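Local coordinates for uncharacterized protein (Kribbella flavida, PDB 5EVH) that is of unknown function but has a SnoaL-like domain of the NTF2 clan, a fold that commonly holds a pocket for small molecules, at residues Arg59-Ser64 with Thr82-Val87; Ala90-His95 with Ile108-Thr113. All blocks are in the same frame, centred on the assembly; numbering follows the deposited sequence.

Contact 1: residues Arg59-Ser64 with Thr82-Val87; sequences RILVGS and TETVPV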
loop_
_atom_site.group_PDB
_atom_site.type_symbol
_atom_site.label_atom_id
_atom_site.label_comp_id
_atom_site.label_asym_id
_atom_site.label_seq_id
_atom_site.Cartn_x
_atom_site.Cartn_y
_atom_site.Cartn_z
ATOM N N ARG A 59 -1.384 -12.061 14.899
ATOM C CA ARG A 59 -1.413 -12.039 16.364
ATOM C C ARG A 59 -0.819 -10.776 16.994
ATOM O O ARG A 59 -0.821 -10.667 18.222
ATOM C CB ARG A 59 -0.663 -13.241 16.936
ATOM C CG ARG A 59 -1.327 -14.553 16.685
ATOM C CD ARG A 59 -0.811 -15.552 17.670
ATOM N NE ARG A 59 -0.512 -16.812 17.016
ATOM C CZ ARG A 59 -1.369 -17.821 16.895
ATOM N NH1 ARG A 59 -2.605 -17.729 17.371
ATOM N NH2 ARG A 59 -0.976 -18.928 16.291
ATOM N N ILE A 60 -0.229 -9.872 16.221
ATOM C CA ILE A 60 0.068 -8.552 16.773
ATOM C C ILE A 60 -1.084 -7.576 16.473
ATOM O O ILE A 60 -1.118 -6.486 17.046
ATOM C CB ILE A 60 1.395 -7.921 16.275
ATOM C CG1 ILE A 60 1.256 -7.412 14.870
ATOM C CG2 ILE A 60 2.598 -8.891 16.434
ATOM C CD1 ILE A 60 2.501 -6.793 14.366
ATOM N N LEU A 61 -2.061 -7.959 15.648
ATOM C CA LEU A 61 -3.198 -7.081 15.348
ATOM C C LEU A 61 -4.228 -7.086 16.480
ATOM O O LEU A 61 -4.660 -8.157 16.924
ATOM C CB LEU A 61 -3.947 -7.565 14.101
ATOM C CG LEU A 61 -3.782 -6.682 12.902
ATOM C CD1 LEU A 61 -2.274 -6.723 12.560
ATOM C CD2 LEU A 61 -4.677 -7.178 11.786
ATOM N N VAL A 62 -4.713 -5.901 16.856
ATOM C CA VAL A 62 -5.780 -5.816 17.872
ATOM C C VAL A 62 -6.980 -5.049 17.348
ATOM O O VAL A 62 -7.942 -4.787 18.105
ATOM C CB VAL A 62 -5.272 -5.214 19.193
ATOM C CG1 VAL A 62 -4.137 -6.137 19.825
ATOM C CG2 VAL A 62 -4.718 -3.733 18.987
ATOM N N GLY A 63 -6.966 -4.686 16.065
ATOM C CA GLY A 63 -8.144 -4.106 15.411
ATOM C C GLY A 63 -7.764 -3.858 13.965
ATOM O O GLY A 63 -6.584 -3.933 13.590
ATOM N N SER A 64 -8.767 -3.622 13.138
ATOM C CA SER A 64 -8.488 -3.337 11.718
ATOM C C SER A 64 -9.780 -2.848 11.098
ATOM O O SER A 64 -10.856 -3.071 11.644
ATOM C CB SER A 64 -7.996 -4.570 10.931
ATOM O OG SER A 64 -9.012 -5.601 10.913
ATOM N N THR A 82 -4.696 -1.136 10.354
ATOM C CA THR A 82 -4.598 -2.080 11.471
ATOM C C THR A 82 -4.206 -1.315 12.725
ATOM O O THR A 82 -3.572 -0.252 12.647
ATOM C CB THR A 82 -3.554 -3.235 11.253
ATOM O OG1 THR A 82 -2.203 -2.755 11.403
ATOM C CG2 THR A 82 -3.683 -3.924 9.849
ATOM N N GLU A 83 -4.591 -1.861 13.892
ATOM C CA GLU A 83 -4.138 -1.356 15.184
ATOM C C GLU A 83 -3.212 -2.414 15.779
ATOM O O GLU A 83 -3.536 -3.600 15.691
ATOM C CB GLU A 83 -5.321 -1.149 16.107
ATOM C CG GLU A 83 -6.339 -0.163 15.440
ATOM C CD GLU A 83 -7.724 -0.262 16.146
ATOM O OE1 GLU A 83 -7.807 -0.090 17.413
ATOM O OE2 GLU A 83 -8.700 -0.545 15.399
ATOM N N THR A 84 -2.127 -1.992 16.463
ATOM C CA THR A 84 -1.244 -2.901 17.209
ATOM C C THR A 84 -0.902 -2.232 18.535
ATOM O O THR A 84 -1.176 -1.038 18.728
ATOM C CB THR A 84 0.071 -3.221 16.413
ATOM O OG1 THR A 84 0.911 -2.064 16.408
ATOM C CG2 THR A 84 -0.243 -3.607 14.933
ATOM N N VAL A 85 -0.302 -2.998 19.471
ATOM C CA VAL A 85 0.139 -2.398 20.737
ATOM C C VAL A 85 1.234 -1.359 20.530
ATOM O O VAL A 85 1.056 -0.213 20.989
ATOM C CB VAL A 85 0.507 -3.488 21.762
ATOM C CG1 VAL A 85 1.215 -2.830 23.001
ATOM C CG2 VAL A 85 -0.794 -4.145 22.223
ATOM N N PRO A 86 2.349 -1.659 19.837
ATOM C CA PRO A 86 3.409 -0.647 19.706
ATOM C C PRO A 86 3.078 0.460 18.741
ATOM O O PRO A 86 3.542 1.595 18.936
ATOM C CB PRO A 86 4.622 -1.461 19.226
ATOM C CG PRO A 86 4.040 -2.674 18.532
ATOM C CD PRO A 86 2.750 -2.982 19.280
ATOM N N VAL A 87 2.245 0.187 17.744
ATOM C CA VAL A 87 1.974 1.156 16.698
ATOM C C VAL A 87 0.462 1.309 16.586
ATOM O O VAL A 87 -0.199 0.382 16.106
ATOM C CB VAL A 87 2.603 0.696 15.366
ATOM C CG1 VAL A 87 2.280 1.711 14.252
ATOM C CG2 VAL A 87 4.186 0.429 15.565
HETATM O O HOH W 1 0.086 -5.576 19.247
HETATM O O HOH W 2 -11.056 -2.495 14.912
#
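T82 OG1 lies between the backbone N and the carbonyl carbon (chi1 75°), which leaves CG2 anti to the carbonyl carbon and against L61; the two side chains cross at about a right angle, L61 CG to T82 CB being 3.8 Å. T84 is turned nearly alike, and its CG2 lies alongside I60 CG1. These contacts close the open end of the antiparallel hairpin of strands 61-71 and 75-84, at one border of the sheet in this NTF2-like domain. V62 N donates to E83 O at 2.8 Å in a nearly straight hydrogen bond (175°), whereas E83 N approaches G63 O from above the carbonyl plane. T82 OG1 turns to A90 O, in the loop just before strand 92-99, and helix 7-20 packs on L61. Beyond the bonded pair the strands part, and a water donates to I60 O and accepts from V85 N at 2.6 Å. V87 O is gripped by both T84 N and T84 OG1 from one face of its plane. E83, extended beyond CG, brings OE2 over G63 CA; G63 N is buried without a partner in the model, and a second water accepts from S64 N and donates to E83 OE2, 3.1 Å from each.

Contact 2: residues Ala90-His95 with Ile108-Thr113; sequences APAAEH and IIFDRT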
loop_
_atom_site.group_PDB
_atom_site.type_symbol
_atom_site.label_atom_id
_atom_site.label_comp_id
_atom_site.label_asym_id
_atom_site.label_seq_id
_atom_site.Cartn_x
_atom_site.Cartn_y
_atom_site.Cartn_z
ATOM N N ALA A 90 -1.215 1.074 11.616
ATOM C CA ALA A 90 -0.222 0.528 10.695
ATOM C C ALA A 90 -1.015 0.052 9.468
ATOM O O ALA A 90 -1.395 -1.108 9.365
ATOM C CB ALA A 90 0.535 -0.610 11.379
ATOM N N PRO A 91 -1.352 0.953 8.558
ATOM C CA PRO A 91 -2.165 0.544 7.397
ATOM C C PRO A 91 -1.354 -0.291 6.405
ATOM O O PRO A 91 -0.131 -0.172 6.319
ATOM C CB PRO A 91 -2.588 1.875 6.781
ATOM C CG PRO A 91 -1.364 2.736 7.016
ATOM C CD PRO A 91 -1.013 2.389 8.527
ATOM N N ALA A 92 -2.044 -1.168 5.668
ATOM C CA ALA A 92 -1.378 -2.016 4.689
ATOM C C ALA A 92 -2.192 -2.038 3.397
ATOM O O ALA A 92 -3.410 -1.833 3.413
ATOM C CB ALA A 92 -1.165 -3.463 5.191
ATOM N N ALA A 93 -1.530 -2.295 2.276
ATOM C CA ALA A 93 -2.269 -2.514 1.031
ATOM C C ALA A 93 -1.826 -3.845 0.433
ATOM O O ALA A 93 -0.639 -4.219 0.553
ATOM C CB ALA A 93 -1.975 -1.375 0.008
ATOM N N GLU A 94 -2.771 -4.569 -0.210
ATOM C CA GLU A 94 -2.475 -5.877 -0.754
ATOM C C GLU A 94 -3.000 -5.962 -2.161
ATOM O O GLU A 94 -4.157 -5.572 -2.430
ATOM C CB GLU A 94 -3.121 -7.078 0.059
ATOM C CG GLU A 94 -2.566 -7.150 1.449
ATOM C CD GLU A 94 -3.277 -8.228 2.294
ATOM O OE1 GLU A 94 -4.197 -8.828 1.731
ATOM O OE2 GLU A 94 -2.905 -8.461 3.484
ATOM N N HIS A 95 -2.176 -6.552 -3.044
ATOM C CA HIS A 95 -2.582 -6.834 -4.402
ATOM C C HIS A 95 -2.595 -8.356 -4.513
ATOM O O HIS A 95 -1.549 -8.990 -4.300
ATOM C CB HIS A 95 -1.603 -6.224 -5.401
ATOM C CG HIS A 95 -1.896 -6.611 -6.829
ATOM N ND1 HIS A 95 -0.898 -6.849 -7.755
ATOM C CD2 HIS A 95 -3.075 -6.749 -7.507
ATOM C CE1 HIS A 95 -1.441 -7.143 -8.935
ATOM N NE2 HIS A 95 -2.764 -7.118 -8.804
ATOM N N ILE A 108 2.237 -7.303 -0.581
ATOM C CA ILE A 108 1.726 -6.496 0.534
ATOM C C ILE A 108 2.694 -5.367 0.857
ATOM O O ILE A 108 3.913 -5.548 0.809
ATOM C CB ILE A 108 1.415 -7.351 1.778
ATOM C CG1 ILE A 108 1.055 -6.446 2.978
ATOM C CG2 ILE A 108 2.600 -8.251 2.204
ATOM C CD1 ILE A 108 0.400 -7.269 4.109
ATOM N N ILE A 109 2.151 -4.161 1.088
ATOM C CA ILE A 109 2.980 -2.971 1.367
ATOM C C ILE A 109 2.548 -2.427 2.718
ATOM O O ILE A 109 1.363 -2.176 2.925
ATOM C CB ILE A 109 2.796 -1.880 0.291
ATOM C CG1 ILE A 109 3.093 -2.466 -1.089
ATOM C CG2 ILE A 109 3.751 -0.722 0.645
ATOM C CD1 ILE A 109 2.879 -1.404 -2.260
ATOM N N PHE A 110 3.507 -2.212 3.617
ATOM C CA PHE A 110 3.263 -1.423 4.808
ATOM C C PHE A 110 4.601 -0.855 5.266
ATOM O O PHE A 110 5.680 -1.292 4.825
ATOM C CB PHE A 110 2.631 -2.240 5.937
ATOM C CG PHE A 110 3.419 -3.455 6.319
ATOM C CD1 PHE A 110 3.129 -4.688 5.723
ATOM C CD2 PHE A 110 4.434 -3.370 7.256
ATOM C CE1 PHE A 110 3.883 -5.858 6.100
ATOM C CE2 PHE A 110 5.199 -4.505 7.640
ATOM C CZ PHE A 110 4.936 -5.739 7.046
ATOM N N ASP A 111 4.529 0.149 6.118
ATOM C CA ASP A 111 5.722 0.891 6.527
ATOM C C ASP A 111 6.256 0.197 7.780
ATOM O O ASP A 111 5.571 0.166 8.820
ATOM C CB ASP A 111 5.360 2.339 6.823
ATOM C CG ASP A 111 6.561 3.175 7.251
ATOM O OD1 ASP A 111 7.736 2.721 7.044
ATOM O OD2 ASP A 111 6.348 4.312 7.770
ATOM N N ARG A 112 7.441 -0.407 7.676
ATOM C CA ARG A 112 8.085 -1.035 8.844
ATOM C C ARG A 112 8.686 -0.030 9.840
ATOM O O ARG A 112 8.959 -0.407 10.999
ATOM C CB ARG A 112 9.180 -2.026 8.379
ATOM C CG ARG A 112 8.601 -3.258 7.574
ATOM C CD ARG A 112 9.747 -4.232 7.129
ATOM N NE ARG A 112 10.517 -3.590 6.058
ATOM C CZ ARG A 112 11.730 -3.947 5.683
ATOM N NH1 ARG A 112 12.349 -4.951 6.310
ATOM N NH2 ARG A 112 12.316 -3.294 4.698
ATOM N N THR A 113 8.884 1.226 9.435
ATOM C CA THR A 113 9.636 2.152 10.281
ATOM C C THR A 113 9.048 2.277 11.678
ATOM O O THR A 113 9.814 2.167 12.657
ATOM C CB THR A 113 9.767 3.508 9.569
ATOM O OG1 THR A 113 10.524 3.299 8.373
ATOM C CG2 THR A 113 10.514 4.545 10.429
HETATM O O HOH W 3 2.000 1.289 7.019
#
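Two backbone hydrogen bonds pair A93 with I109. A93 N donates a hydrogen bond to I109 O in the carbonyl plane, at 3.0 Å, and I109 N donates in turn to A93 O at 2.8 Å, nearly along the C=O axis. Weaker CA-H...O contacts flank them, from A92 CA to I109 O and from I108 CA to A93 O. Where direct pairing ends, a water bridges the two segments, donating to P91 O and accepting from D111 N at 2.9 Å.

The apolar contacts lie on the face that carries E94 and I108. With CG1 of I108 anti to the backbone N (chi1 173°) and the chain extended beyond it, I108 CD1 runs alongside E94, meeting E94 CG and coming within 3.6 Å of E94 OE2. That carboxylate oxygen is hydrogen-bonded to Y80 OH on the neighbouring strand, and Y80 also packs on I108. An alanine in place of I108 would probably leave the E94 side chain and A92 CB without their apolar neighbour and open a gap beside Y80. A92 CB also touches F110 CB, 4.1 Å away, while I108 CG1 lies in plane at the edge of the F110 ring.

The pairing belongs to the antiparallel hairpin of strands 92-99 and 102-109, in the middle of the curved sheet that, as in other NTF2-like domains, wraps against helices. F110 meets F57 of helix 47-58, their planes at about 60°.

Charged and capping groups gather where the chain leaves the sheet for helix 113-124. D111 OD1 caps that helix by accepting from T113 N at 3.0 Å, met from above the carboxylate plane. Between subunits, D111 OD2 forms a salt bridge with R112 NE of the second subunit, and R112 NE reciprocates with D111 OD2 of that subunit.

Contacts 1 and 2 lie in successive hairpins of one sheet, the first closing along the chain before the second opens. Strands 75-84 and 92-99 are neighbours, and the bond from T82 to A90 joins the two sites, whose centres are about 13 Å apart. Contact 1 includes strand 61-71, outermost within this chain, and is only partly buried; the chain turns a corner at V62, and its glutamate, partly exposed, meets a water. Contact 2 is buried, and its glutamate is held by a tyrosine. Both have a bridging water where direct pairing ends. Helix 113-124 packs on T84 and V87 of contact 1 and follows directly from the second segment of contact 2. Of the two, only contact 2 reaches the second subunit.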